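Local structure of alternansucrase (Leuconostoc mesenteroides, 6HVG) at residues 233-238 with 262-267; 252-257 with 283-288; 371-376 with 1357-1362; 650-655 with 1032-1037; 1020-1025 with 1037-1042. The protein belongs to glycoside hydrolase family 70 and joins a TIM-barrel-type domain to beta-hairpin repeats related to choline-binding and cell-wall-binding modules. One frame throughout, in Å; residues are numbered along the deposited sequence.

Interactions 1 and 2 touch each other among the hairpins of the repeat region and are partly buried. Interaction 1 sets a backbone hydrogen bond beside a lysine-held glutamine amide, interaction 2 a backbone bond beside a glutamine-asparagine amide bond. Interaction 3, also partly buried and about 42 Å from interaction 2 between centres, joins two loops almost a thousand residues apart through an asparagine bond and proline packing. Interactions 4 and 5 lie on the far side of the chain's centre in the family 70 region and share Asn1037. The first is buried and apolar, with a bridging water, whereas the second is a surface contact whose one hydrogen bond between the segments ends on a serine hydroxyl.

Interaction 1 (233-238 with 262-267)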
# COMPACT_ATOMS: atom_id res chain seq x y z
N GLY A 233 24.58 7.56 29.28
CA GLY A 233 23.39 6.79 29.68
C GLY A 233 23.17 6.68 31.18
O GLY A 233 22.46 5.78 31.62
N GLN A 234 23.76 7.57 31.96
CA GLN A 234 23.50 7.66 33.39
C GLN A 234 22.43 8.73 33.68
O GLN A 234 22.30 9.71 32.94
CB GLN A 234 24.78 7.99 34.15
CG GLN A 234 25.87 6.92 34.11
CD GLN A 234 27.22 7.44 34.62
OE1 GLN A 234 27.84 6.87 35.51
NE2 GLN A 234 27.67 8.54 34.04
N THR A 235 21.70 8.54 34.78
CA THR A 235 20.59 9.41 35.14
C THR A 235 20.77 10.07 36.51
O THR A 235 21.09 9.41 37.51
CB THR A 235 19.27 8.61 35.17
OG1 THR A 235 19.02 8.05 33.88
CG2 THR A 235 18.10 9.48 35.54
N TYR A 236 20.52 11.38 36.53
CA TYR A 236 20.54 12.18 37.76
C TYR A 236 19.16 12.74 38.01
O TYR A 236 18.40 12.93 37.06
CB TYR A 236 21.47 13.37 37.62
CG TYR A 236 22.92 13.04 37.44
CD1 TYR A 236 23.40 12.62 36.21
CD2 TYR A 236 23.81 13.19 38.47
CE1 TYR A 236 24.74 12.34 36.03
CE2 TYR A 236 25.14 12.90 38.31
CZ TYR A 236 25.60 12.49 37.08
OH TYR A 236 26.94 12.22 36.92
N TYR A 237 18.83 13.08 39.26
CA TYR A 237 17.67 13.92 39.49
C TYR A 237 18.10 15.15 40.21
O TYR A 237 18.63 15.06 41.32
CB TYR A 237 16.59 13.21 40.29
CG TYR A 237 15.34 14.07 40.39
CD1 TYR A 237 14.45 14.16 39.33
CD2 TYR A 237 15.08 14.82 41.52
CE1 TYR A 237 13.31 14.95 39.41
CE2 TYR A 237 13.95 15.62 41.61
CZ TYR A 237 13.07 15.68 40.55
OH TYR A 237 11.96 16.47 40.64
N PHE A 238 17.86 16.31 39.60
CA PHE A 238 18.23 17.59 40.19
C PHE A 238 17.03 18.21 40.89
O PHE A 238 15.93 18.23 40.34
CB PHE A 238 18.78 18.51 39.12
CG PHE A 238 19.98 17.93 38.42
CD1 PHE A 238 19.84 17.30 37.19
CD2 PHE A 238 21.24 17.98 39.01
CE1 PHE A 238 20.94 16.75 36.54
CE2 PHE A 238 22.33 17.43 38.38
CZ PHE A 238 22.19 16.82 37.14
N GLY A 262 25.54 11.21 42.85
CA GLY A 262 24.24 11.61 42.34
C GLY A 262 23.68 10.81 41.19
O GLY A 262 22.64 11.16 40.62
N VAL A 263 24.33 9.70 40.85
CA VAL A 263 23.93 8.86 39.72
C VAL A 263 22.85 7.88 40.15
O VAL A 263 22.86 7.42 41.28
CB VAL A 263 25.13 8.07 39.15
CG1 VAL A 263 24.71 7.14 38.02
CG2 VAL A 263 26.21 9.04 38.66
N GLN A 264 21.93 7.56 39.25
CA GLN A 264 20.82 6.67 39.60
C GLN A 264 21.16 5.19 39.42
O GLN A 264 21.58 4.77 38.35
CB GLN A 264 19.57 7.00 38.78
CG GLN A 264 18.32 6.39 39.42
CD GLN A 264 17.05 6.62 38.65
OE1 GLN A 264 17.05 7.10 37.52
NE2 GLN A 264 15.93 6.26 39.27
N ILE A 265 20.94 4.41 40.48
CA ILE A 265 21.11 2.97 40.40
C ILE A 265 19.91 2.35 39.65
O ILE A 265 18.75 2.56 40.02
CB ILE A 265 21.24 2.30 41.77
CG1 ILE A 265 22.41 2.88 42.61
CG2 ILE A 265 21.40 0.81 41.62
CD1 ILE A 265 23.77 2.98 41.96
N LYS A 266 20.22 1.58 38.60
CA LYS A 266 19.24 0.90 37.74
C LYS A 266 19.68 -0.54 37.53
O LYS A 266 20.81 -0.81 37.16
CB LYS A 266 19.14 1.58 36.38
CG LYS A 266 18.39 2.91 36.26
CD LYS A 266 18.96 3.71 35.07
CE LYS A 266 17.93 4.52 34.30
NZ LYS A 266 17.06 5.35 35.16
N GLY A 267 18.76 -1.48 37.73
CA GLY A 267 19.05 -2.89 37.48
C GLY A 267 20.07 -3.43 38.45
O GLY A 267 21.08 -4.00 38.04
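Gln234 leads the contact by laying the start of its extended side chain against Val263, with CB 4.0 Å from Val263 CG1. Next in line, Thr235 is joined to the 262-267 loop through its backbone: Gln264 N donates to Thr235 O at 2.7 Å, a rather bent bond with 130° at the hydrogen. Its side chain runs beside that of Gln264, both pointing the same way. With chi1 at -60°, CG2 stands anti to the backbone N and meets Gln264 OE1, while OG1, beside the backbone N, has Lys266 NZ 3.6 Å away. Lys266 NZ itself bonds to Gln264 OE1 at 2.9 Å, coming from above the carbonyl plane, and has a second acceptor in Asn282 O. Tyr236 then packs over Val263, whose CA lies over one ring face and whose CG2 is 3.7 Å from Tyr236 OH; Val206 of strand 205-209 also touches the Tyr236 side chain. The contact thus joins hairpin 226-238 to the loop that leads into strand 268-270. A single bent backbone bond is flanked by valine-tyrosine packing and by an amide oxygen that already accepts from lysine, so polar and apolar parts lie side by side.

Interaction 2 (252-257 with 283-288)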
# COMPACT_ATOMS: atom_id res chain seq x y z
N ASP A 252 7.70 11.39 42.77
CA ASP A 252 6.40 11.10 42.15
C ASP A 252 5.88 9.79 42.71
O ASP A 252 5.34 8.97 41.97
CB ASP A 252 6.52 10.98 40.62
CG ASP A 252 7.23 12.16 39.98
OD1 ASP A 252 6.99 13.32 40.37
OD2 ASP A 252 8.04 11.91 39.06
N GLY A 253 6.07 9.55 44.01
CA GLY A 253 5.61 8.29 44.61
C GLY A 253 6.46 7.06 44.28
O GLY A 253 6.05 5.95 44.56
N ASN A 254 7.67 7.26 43.75
CA ASN A 254 8.57 6.18 43.36
C ASN A 254 9.78 6.19 44.27
O ASN A 254 10.34 7.26 44.53
CB ASN A 254 9.06 6.34 41.93
CG ASN A 254 7.97 6.12 40.91
OD1 ASN A 254 8.12 5.32 39.99
ND2 ASN A 254 6.87 6.83 41.06
N LEU A 255 10.19 5.03 44.76
CA LEU A 255 11.37 4.93 45.62
C LEU A 255 12.57 4.67 44.73
O LEU A 255 12.55 3.78 43.89
CB LEU A 255 11.20 3.80 46.61
CG LEU A 255 12.26 3.59 47.69
CD1 LEU A 255 12.49 4.87 48.50
CD2 LEU A 255 11.86 2.45 48.63
N GLN A 256 13.60 5.51 44.86
CA GLN A 256 14.82 5.37 44.05
C GLN A 256 16.11 5.59 44.87
O GLN A 256 16.09 6.23 45.92
CB GLN A 256 14.75 6.34 42.88
CG GLN A 256 13.65 5.98 41.88
CD GLN A 256 13.24 7.12 40.97
OE1 GLN A 256 13.60 8.29 41.19
NE2 GLN A 256 12.46 6.78 39.95
N TYR A 257 17.22 5.01 44.42
CA TYR A 257 18.51 5.18 45.11
C TYR A 257 19.51 5.95 44.28
O TYR A 257 19.57 5.80 43.07
CB TYR A 257 19.12 3.85 45.50
CG TYR A 257 20.33 4.06 46.35
CD1 TYR A 257 20.19 4.46 47.66
CD2 TYR A 257 21.62 3.92 45.85
CE1 TYR A 257 21.27 4.69 48.47
CE2 TYR A 257 22.72 4.15 46.65
CZ TYR A 257 22.53 4.53 47.96
OH TYR A 257 23.64 4.78 48.73
N THR A 283 13.38 2.17 34.82
CA THR A 283 12.75 3.17 35.66
C THR A 283 13.62 3.49 36.86
O THR A 283 13.71 4.64 37.29
CB THR A 283 11.38 2.70 36.18
OG1 THR A 283 11.58 1.63 37.11
CG2 THR A 283 10.48 2.20 35.04
N GLY A 284 14.26 2.46 37.40
CA GLY A 284 15.00 2.61 38.65
C GLY A 284 14.12 2.52 39.86
O GLY A 284 14.56 2.83 40.94
N ASN A 285 12.87 2.07 39.69
CA ASN A 285 11.92 2.00 40.80
C ASN A 285 12.08 0.73 41.62
O ASN A 285 12.45 -0.33 41.09
CB ASN A 285 10.49 2.08 40.26
CG ASN A 285 10.23 3.35 39.46
OD1 ASN A 285 10.89 4.36 39.64
ND2 ASN A 285 9.26 3.29 38.58
N ALA A 286 11.84 0.84 42.93
CA ALA A 286 11.95 -0.30 43.83
C ALA A 286 10.93 -1.37 43.47
O ALA A 286 9.77 -1.05 43.22
CB ALA A 286 11.76 0.14 45.27
N VAL A 287 11.38 -2.62 43.44
CA VAL A 287 10.54 -3.74 43.10
C VAL A 287 11.03 -4.98 43.81
O VAL A 287 12.21 -5.10 44.15
CB VAL A 287 10.52 -4.03 41.60
CG1 VAL A 287 9.79 -2.92 40.85
CG2 VAL A 287 11.94 -4.21 41.07
N ALA A 288 10.12 -5.91 44.02
CA ALA A 288 10.46 -7.18 44.59
C ALA A 288 11.38 -7.92 43.60
O ALA A 288 11.21 -7.87 42.37
CB ALA A 288 9.21 -8.00 44.87
O HOH W 1 17.13 4.28 41.50
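Gln256 and Asn285 set their amides side by side in a contact between hairpin 249-256 and the turn that leads from strand 277-279 into strand 286-293, in the choline-binding repeat region. The two side chains point the same way and their amide planes differ by only 15°. Gln256 NE2 donates close to its own plane to Asn285 OD1 at 2.9 Å, and the bond is nearly linear with the acceptor's C=O. The other end of the glutamine amide is used too, since Gln256 OE1 is hydrogen-bonded to Tyr227 OH of the preceding hairpin, consistent with this orientation of the amide. Asn254 meets the same asparagine quite differently: the side chains pass at a slant with their amide planes 65° apart, and no hydrogen bond joins them. Asn254 ND2 instead turns back to its own turn, with a weak bond to Asp252 O. Between these polar pairs and the apolar flank runs a backbone bond from Ala286 N to Leu255 O at 3.2 Å. Beyond it, the methyl of Ala286 rests 3.9 Å from Leu255 CB, and Ile277 touches the same alanine. A water also links the segments, accepting from Tyr257 N and donating to Gly284 O. An ST turn shapes the approach to Asn285: Thr283 OG1 accepts from Asn285 N at 2.9 Å, 161° at the hydrogen.

Interaction 3 (371-376 with 1357-1362)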
# COMPACT_ATOMS: atom_id res chain seq x y z
N LYS A 371 -9.17 -24.97 41.59
CA LYS A 371 -10.59 -25.26 41.62
C LYS A 371 -10.77 -26.67 41.05
O LYS A 371 -10.07 -27.10 40.15
CB LYS A 371 -11.37 -24.29 40.73
CG LYS A 371 -10.93 -22.83 40.79
CD LYS A 371 -11.37 -22.07 39.54
CE LYS A 371 -10.71 -20.70 39.44
NZ LYS A 371 -11.42 -19.67 40.24
N THR A 372 -11.78 -27.37 41.54
CA THR A 372 -12.07 -28.72 41.07
C THR A 372 -12.73 -28.77 39.68
O THR A 372 -12.75 -29.81 39.05
CB THR A 372 -12.88 -29.47 42.13
OG1 THR A 372 -12.97 -30.85 41.77
CG2 THR A 372 -14.26 -28.88 42.32
N ALA A 373 -13.24 -27.62 39.22
CA ALA A 373 -13.90 -27.47 37.91
C ALA A 373 -15.04 -28.46 37.71
O ALA A 373 -15.28 -28.94 36.61
CB ALA A 373 -12.91 -27.60 36.78
N ILE A 374 -15.72 -28.74 38.82
CA ILE A 374 -16.92 -29.55 38.88
C ILE A 374 -18.16 -28.65 38.78
O ILE A 374 -19.15 -29.01 38.16
CB ILE A 374 -16.94 -30.33 40.21
CG1 ILE A 374 -15.77 -31.31 40.29
CG2 ILE A 374 -18.25 -31.05 40.44
CD1 ILE A 374 -15.65 -32.26 39.12
N GLU A 375 -18.08 -27.48 39.41
CA GLU A 375 -19.15 -26.52 39.37
C GLU A 375 -19.29 -25.86 38.01
O GLU A 375 -18.31 -25.33 37.47
CB GLU A 375 -18.94 -25.42 40.41
CG GLU A 375 -19.04 -25.97 41.83
CD GLU A 375 -19.07 -24.87 42.88
OE1 GLU A 375 -19.46 -23.74 42.52
OE2 GLU A 375 -18.71 -25.16 44.05
N TYR A 376 -20.50 -25.87 37.47
CA TYR A 376 -20.74 -25.19 36.21
C TYR A 376 -20.56 -23.69 36.39
O TYR A 376 -21.00 -23.15 37.36
CB TYR A 376 -22.12 -25.52 35.68
CG TYR A 376 -22.24 -26.96 35.21
CD1 TYR A 376 -21.38 -27.49 34.24
CD2 TYR A 376 -23.24 -27.80 35.71
CE1 TYR A 376 -21.51 -28.81 33.80
CE2 TYR A 376 -23.37 -29.11 35.30
CZ TYR A 376 -22.51 -29.61 34.33
OH TYR A 376 -22.64 -30.92 33.89
N TYR A 1357 -9.13 -28.68 24.81
CA TYR A 1357 -9.08 -29.24 26.16
C TYR A 1357 -10.32 -28.77 26.96
O TYR A 1357 -10.37 -27.63 27.41
CB TYR A 1357 -7.81 -28.76 26.83
CG TYR A 1357 -7.43 -29.44 28.13
CD1 TYR A 1357 -8.13 -29.20 29.29
CD2 TYR A 1357 -6.32 -30.26 28.21
CE1 TYR A 1357 -7.75 -29.81 30.49
CE2 TYR A 1357 -5.92 -30.85 29.40
CZ TYR A 1357 -6.64 -30.64 30.53
OH TYR A 1357 -6.23 -31.23 31.70
N PHE A 1358 -11.32 -29.63 27.12
CA PHE A 1358 -12.52 -29.26 27.90
C PHE A 1358 -12.47 -29.82 29.31
O PHE A 1358 -12.12 -30.98 29.51
CB PHE A 1358 -13.79 -29.73 27.21
CG PHE A 1358 -13.95 -29.17 25.85
CD1 PHE A 1358 -14.26 -27.83 25.70
CD2 PHE A 1358 -13.77 -29.94 24.73
CE1 PHE A 1358 -14.42 -27.26 24.45
CE2 PHE A 1358 -13.91 -29.38 23.46
CZ PHE A 1358 -14.23 -28.03 23.32
N MET A 1359 -12.86 -29.00 30.29
CA MET A 1359 -12.75 -29.39 31.69
C MET A 1359 -13.98 -30.20 32.10
O MET A 1359 -14.86 -30.45 31.29
CB MET A 1359 -12.54 -28.14 32.54
CG MET A 1359 -11.32 -27.33 32.09
SD MET A 1359 -10.76 -26.22 33.39
CE MET A 1359 -10.59 -24.64 32.61
N PRO A 1360 -14.03 -30.68 33.34
CA PRO A 1360 -15.20 -31.50 33.70
C PRO A 1360 -16.51 -30.71 33.64
O PRO A 1360 -17.56 -31.31 33.43
CB PRO A 1360 -14.90 -31.94 35.13
CG PRO A 1360 -13.44 -31.76 35.31
CD PRO A 1360 -13.03 -30.64 34.41
N ASN A 1361 -16.44 -29.39 33.82
CA ASN A 1361 -17.59 -28.52 33.68
C ASN A 1361 -17.72 -27.95 32.27
O ASN A 1361 -18.53 -27.06 32.02
CB ASN A 1361 -17.55 -27.38 34.70
CG ASN A 1361 -16.33 -26.52 34.55
OD1 ASN A 1361 -15.54 -26.70 33.63
ND2 ASN A 1361 -16.14 -25.61 35.47
N GLY A 1362 -16.90 -28.45 31.33
CA GLY A 1362 -17.06 -28.15 29.89
C GLY A 1362 -16.40 -26.88 29.41
O GLY A 1362 -16.46 -26.57 28.23
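The two backbones come closest at Tyr376 and Asn1361, CA to CA 5.2 Å, where a type I beta turn from Met1359 to Gly1362 presents its middle residues, Pro1360 and Asn1361, to the irregular chain 371-376. The turn is closed by Gly1362 N bonding to Met1359 O. Asn1361 makes the one clear hydrogen bond between the segments. Its CG sits between the backbone N and the carbonyl carbon (chi1 60°), and this lets ND2 reach Glu375 O at 3.0 Å. The bond is almost straight, 172° at the hydrogen, and the acceptor lies in the asparagine amide plane, although the donor is tilted from the plane of the Glu375 carbonyl. Glu375 O has a second donor in Gln377 NE2, while Asn1361 OD1 takes a weak bond from Val1363 N. The side chains of Tyr376 and Asn1361 run antiparallel alongside one another, and the tyrosine turns its ring edge to the turn, with CD1 3.6 Å from Asn1361 O. Pro1360 supplies the apolar half: its CD is 3.9 Å from Ala373 CB, and its CB is 4.1 Å from Ile374 CD1, the isoleucine lying roughly perpendicular to it. Met1359 SD also touches Ala373 CB, at 4.2 Å. Phe360 of strand 360-363 packs on both Ala373 and Pro1360. Bringing together loops 981 residues apart is consistent with the U-shaped chain course of family 70 proteins, in which N-terminal and C-terminal parts of the chain together build most of the domains.

Interaction 4 (650-655 with 1032-1037)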
# COMPACT_ATOMS: atom_id res chain seq x y z
N ASN A 650 1.12 -0.60 -40.45
CA ASN A 650 -0.15 -0.94 -39.80
C ASN A 650 -0.00 -1.01 -38.28
O ASN A 650 -0.80 -0.44 -37.54
CB ASN A 650 -0.68 -2.29 -40.29
CG ASN A 650 -1.20 -2.25 -41.71
OD1 ASN A 650 -1.06 -1.24 -42.42
ND2 ASN A 650 -1.80 -3.34 -42.14
N ALA A 651 1.02 -1.73 -37.83
CA ALA A 651 1.36 -1.87 -36.42
C ALA A 651 1.59 -0.51 -35.79
O ALA A 651 0.99 -0.19 -34.78
CB ALA A 651 2.59 -2.75 -36.25
N ASN A 652 2.45 0.30 -36.41
CA ASN A 652 2.84 1.59 -35.84
C ASN A 652 1.80 2.68 -35.97
O ASN A 652 1.93 3.71 -35.32
CB ASN A 652 4.17 2.05 -36.41
CG ASN A 652 5.31 1.08 -36.10
OD1 ASN A 652 5.09 -0.04 -35.60
ND2 ASN A 652 6.54 1.51 -36.38
N LYS A 653 0.75 2.46 -36.76
CA LYS A 653 -0.42 3.35 -36.80
C LYS A 653 -1.28 3.21 -35.56
O LYS A 653 -2.16 4.04 -35.31
CB LYS A 653 -1.31 3.05 -38.02
CG LYS A 653 -1.17 4.03 -39.15
CD LYS A 653 -1.86 3.51 -40.40
CE LYS A 653 -1.30 4.18 -41.66
NZ LYS A 653 -1.58 3.37 -42.88
N HIS A 654 -1.08 2.15 -34.79
CA HIS A 654 -1.87 1.89 -33.60
C HIS A 654 -0.94 1.53 -32.45
O HIS A 654 -1.07 0.45 -31.85
CB HIS A 654 -2.88 0.77 -33.85
CG HIS A 654 -3.81 1.04 -34.98
ND1 HIS A 654 -3.48 0.76 -36.29
CD2 HIS A 654 -5.06 1.57 -35.01
CE1 HIS A 654 -4.48 1.12 -37.08
NE2 HIS A 654 -5.46 1.59 -36.32
N LEU A 655 -0.01 2.44 -32.16
CA LEU A 655 0.91 2.28 -31.02
C LEU A 655 0.15 1.97 -29.74
O LEU A 655 -0.74 2.71 -29.38
CB LEU A 655 1.73 3.54 -30.79
CG LEU A 655 3.02 3.67 -31.58
CD1 LEU A 655 3.57 5.07 -31.40
CD2 LEU A 655 4.04 2.62 -31.12
N SER A 1032 4.92 -11.67 -35.31
CA SER A 1032 4.94 -10.57 -34.37
C SER A 1032 4.33 -9.29 -34.95
O SER A 1032 4.30 -9.10 -36.16
CB SER A 1032 6.38 -10.36 -33.90
OG SER A 1032 6.49 -9.27 -33.00
N VAL A 1033 3.84 -8.43 -34.07
CA VAL A 1033 3.26 -7.15 -34.43
C VAL A 1033 4.35 -6.08 -34.45
O VAL A 1033 4.74 -5.62 -35.52
CB VAL A 1033 2.12 -6.77 -33.46
CG1 VAL A 1033 1.65 -5.33 -33.69
CG2 VAL A 1033 0.97 -7.72 -33.61
N PHE A 1034 4.83 -5.66 -33.28
CA PHE A 1034 5.85 -4.64 -33.23
C PHE A 1034 7.24 -5.21 -33.48
O PHE A 1034 7.51 -6.38 -33.19
CB PHE A 1034 5.78 -3.88 -31.90
CG PHE A 1034 4.58 -3.00 -31.80
CD1 PHE A 1034 4.47 -1.86 -32.58
CD2 PHE A 1034 3.54 -3.32 -30.93
CE1 PHE A 1034 3.34 -1.06 -32.49
CE2 PHE A 1034 2.42 -2.53 -30.84
CZ PHE A 1034 2.31 -1.40 -31.60
N HIS A 1035 8.10 -4.38 -34.06
CA HIS A 1035 9.49 -4.75 -34.31
C HIS A 1035 10.38 -3.58 -33.95
O HIS A 1035 10.12 -2.47 -34.40
CB HIS A 1035 9.71 -5.16 -35.77
CG HIS A 1035 8.94 -6.36 -36.18
ND1 HIS A 1035 7.71 -6.28 -36.80
CD2 HIS A 1035 9.18 -7.68 -36.01
CE1 HIS A 1035 7.24 -7.49 -37.01
NE2 HIS A 1035 8.11 -8.36 -36.52
N SER A 1036 11.41 -3.83 -33.14
CA SER A 1036 12.31 -2.77 -32.74
C SER A 1036 13.22 -2.50 -33.92
O SER A 1036 14.02 -3.35 -34.31
CB SER A 1036 13.14 -3.15 -31.50
OG SER A 1036 13.77 -2.00 -30.95
N ASN A 1037 13.07 -1.31 -34.50
CA ASN A 1037 13.89 -0.89 -35.61
C ASN A 1037 13.86 0.62 -35.71
O ASN A 1037 13.26 1.28 -34.88
CB ASN A 1037 13.42 -1.56 -36.90
CG ASN A 1037 11.96 -1.33 -37.21
OD1 ASN A 1037 11.43 -0.23 -37.04
ND2 ASN A 1037 11.30 -2.35 -37.72
O HOH W 2 6.77 -2.31 -35.50
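Ala651 and Phe1034 form the centre of the apolar packing, with Ala651 CB 4.2 Å from Phe1034 CE1. The same methyl lies 3.8 Å from Val1033 CG1, and Leu655 comes across the phenylalanine, its CD2 4.0 Å from Phe1034 CE1. With chi1 at -71°, Phe1034 CG lies beside its own backbone N, and the ring extends from there toward the end of helix 648-652. Val1033 CG1, from the neighbouring residue, sits over one face of that ring near its rim. Among the oxygens near the ring, Ala651 O approaches obliquely, neither over a face nor at the edge, 3.4 Å from CE1; at the edge, Asn652 OD1 stands 3.6 Å from CD1 and His654 O 3.9 Å from CZ. No direct hydrogen bond joins the segments. A water does so instead, donating to Asn652 OD1 at 2.8 Å and accepting from His1035 N at 2.9 Å. Within segment 650-655, His654 ND1 donates to Asn650 O in the imidazole plane. Gln1151 bonds to Asn652 O and Leu655 N, tying the chain to strand 1151-1156 of the parallel sheet. An aromatic ring thus fills the join, oxygens lie near its C-H rim, and water carries the polar link.

Interaction 5 (1020-1025 with 1037-1042); sequences TVATES and NAALDS
Thr1020, Ala1039 and Ser1042 carry most of this contact between an extended loop and the short, weakly bonded helix 1038-1041. Thr1020 loses the most surface, and its backbone supplies the hydrogen bond: Thr1020 N donates to Ser1042 OG at 2.9 Å, with 163° at the hydrogen. The hydroxyl in turn donates to Ala1038 O at 2.7 Å. Ser1042, just past the helix, thus links its last turn to the loop, a reach set by a chi1 of -53° that turns OG back beside its own backbone N. Thr1020 OG1 rests 3.4 Å from Ala1038 CB, and Thr1020 O receives a CA-H...O contact from Ala1039, 3.5 Å from CA. Ala1039 adds the apolar part, its CB lying 4.2 Å from Ala1022 CB. At the start of the helix Asn1037 is the N-cap, its OD1 accepting from Leu1040 N at 3.0 Å, while ND2 is held by Asp648 OD2. Around this surface contact, Leu1040 packs on Asn652 of helix 648-652, Asp1041 bonds to the backbone of Asp819 and more weakly to that of Thr820 just ahead of strand 821-825, and the chain then enters strand 1045-1047 of the parallel barrel sheet.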
# COMPACT_ATOMS: atom_id res chain seq x y z
N THR A 1020 12.79 7.47 -39.64
CA THR A 1020 12.48 6.50 -40.66
C THR A 1020 10.95 6.28 -40.74
O THR A 1020 10.30 5.99 -39.73
CB THR A 1020 13.22 5.19 -40.37
OG1 THR A 1020 14.63 5.45 -40.27
CG2 THR A 1020 12.98 4.17 -41.46
N VAL A 1021 10.37 6.43 -41.92
CA VAL A 1021 8.97 6.10 -42.12
C VAL A 1021 8.80 4.57 -42.11
O VAL A 1021 9.66 3.83 -42.55
CB VAL A 1021 8.44 6.72 -43.43
CG1 VAL A 1021 7.04 6.22 -43.77
CG2 VAL A 1021 8.43 8.25 -43.30
N ALA A 1022 7.68 4.11 -41.55
CA ALA A 1022 7.41 2.69 -41.46
C ALA A 1022 6.95 2.14 -42.81
O ALA A 1022 6.15 2.77 -43.50
CB ALA A 1022 6.34 2.44 -40.42
N THR A 1023 7.43 0.95 -43.16
CA THR A 1023 7.24 0.36 -44.48
C THR A 1023 5.98 -0.51 -44.57
O THR A 1023 5.70 -1.32 -43.68
CB THR A 1023 8.45 -0.50 -44.87
OG1 THR A 1023 8.70 -1.50 -43.86
CG2 THR A 1023 9.69 0.37 -45.02
N GLU A 1024 5.28 -0.38 -45.69
CA GLU A 1024 4.01 -1.06 -45.92
C GLU A 1024 4.18 -2.53 -46.30
O GLU A 1024 3.21 -3.28 -46.39
CB GLU A 1024 3.23 -0.33 -47.01
CG GLU A 1024 3.06 1.18 -46.79
CD GLU A 1024 1.87 1.54 -45.92
OE1 GLU A 1024 1.14 0.65 -45.43
OE2 GLU A 1024 1.64 2.75 -45.72
N SER A 1025 5.42 -2.93 -46.56
CA SER A 1025 5.72 -4.28 -47.01
C SER A 1025 5.68 -5.24 -45.85
O SER A 1025 5.94 -4.85 -44.70
CB SER A 1025 7.12 -4.34 -47.64
OG SER A 1025 8.12 -4.08 -46.66
N ASN A 1037 13.07 -1.31 -34.50
CA ASN A 1037 13.89 -0.89 -35.61
C ASN A 1037 13.86 0.62 -35.71
O ASN A 1037 13.26 1.28 -34.88
CB ASN A 1037 13.42 -1.56 -36.90
CG ASN A 1037 11.96 -1.33 -37.21
OD1 ASN A 1037 11.43 -0.23 -37.04
ND2 ASN A 1037 11.30 -2.35 -37.72
N ALA A 1038 14.51 1.18 -36.73
CA ALA A 1038 14.62 2.63 -36.87
C ALA A 1038 13.28 3.31 -37.01
O ALA A 1038 13.11 4.43 -36.52
CB ALA A 1038 15.50 2.97 -38.06
N ALA A 1039 12.32 2.63 -37.63
CA ALA A 1039 10.97 3.19 -37.77
C ALA A 1039 10.25 3.29 -36.44
O ALA A 1039 9.73 4.34 -36.11
CB ALA A 1039 10.15 2.38 -38.77
N LEU A 1040 10.23 2.21 -35.68
CA LEU A 1040 9.59 2.23 -34.36
C LEU A 1040 10.30 3.25 -33.47
O LEU A 1040 9.64 3.99 -32.76
CB LEU A 1040 9.62 0.85 -33.72
CG LEU A 1040 8.74 0.64 -32.48
CD1 LEU A 1040 7.30 0.97 -32.76
CD2 LEU A 1040 8.82 -0.80 -32.01
N ASP A 1041 11.64 3.33 -33.57
CA ASP A 1041 12.43 4.27 -32.79
C ASP A 1041 12.12 5.73 -33.11
O ASP A 1041 12.40 6.62 -32.31
CB ASP A 1041 13.93 4.04 -32.99
CG ASP A 1041 14.41 2.70 -32.43
OD1 ASP A 1041 13.61 1.96 -31.81
OD2 ASP A 1041 15.61 2.39 -32.65
N SER A 1042 11.54 5.98 -34.28
CA SER A 1042 11.18 7.34 -34.69
C SER A 1042 9.93 7.88 -33.98
O SER A 1042 9.57 9.03 -34.18
CB SER A 1042 10.98 7.40 -36.20
OG SER A 1042 12.12 6.89 -36.87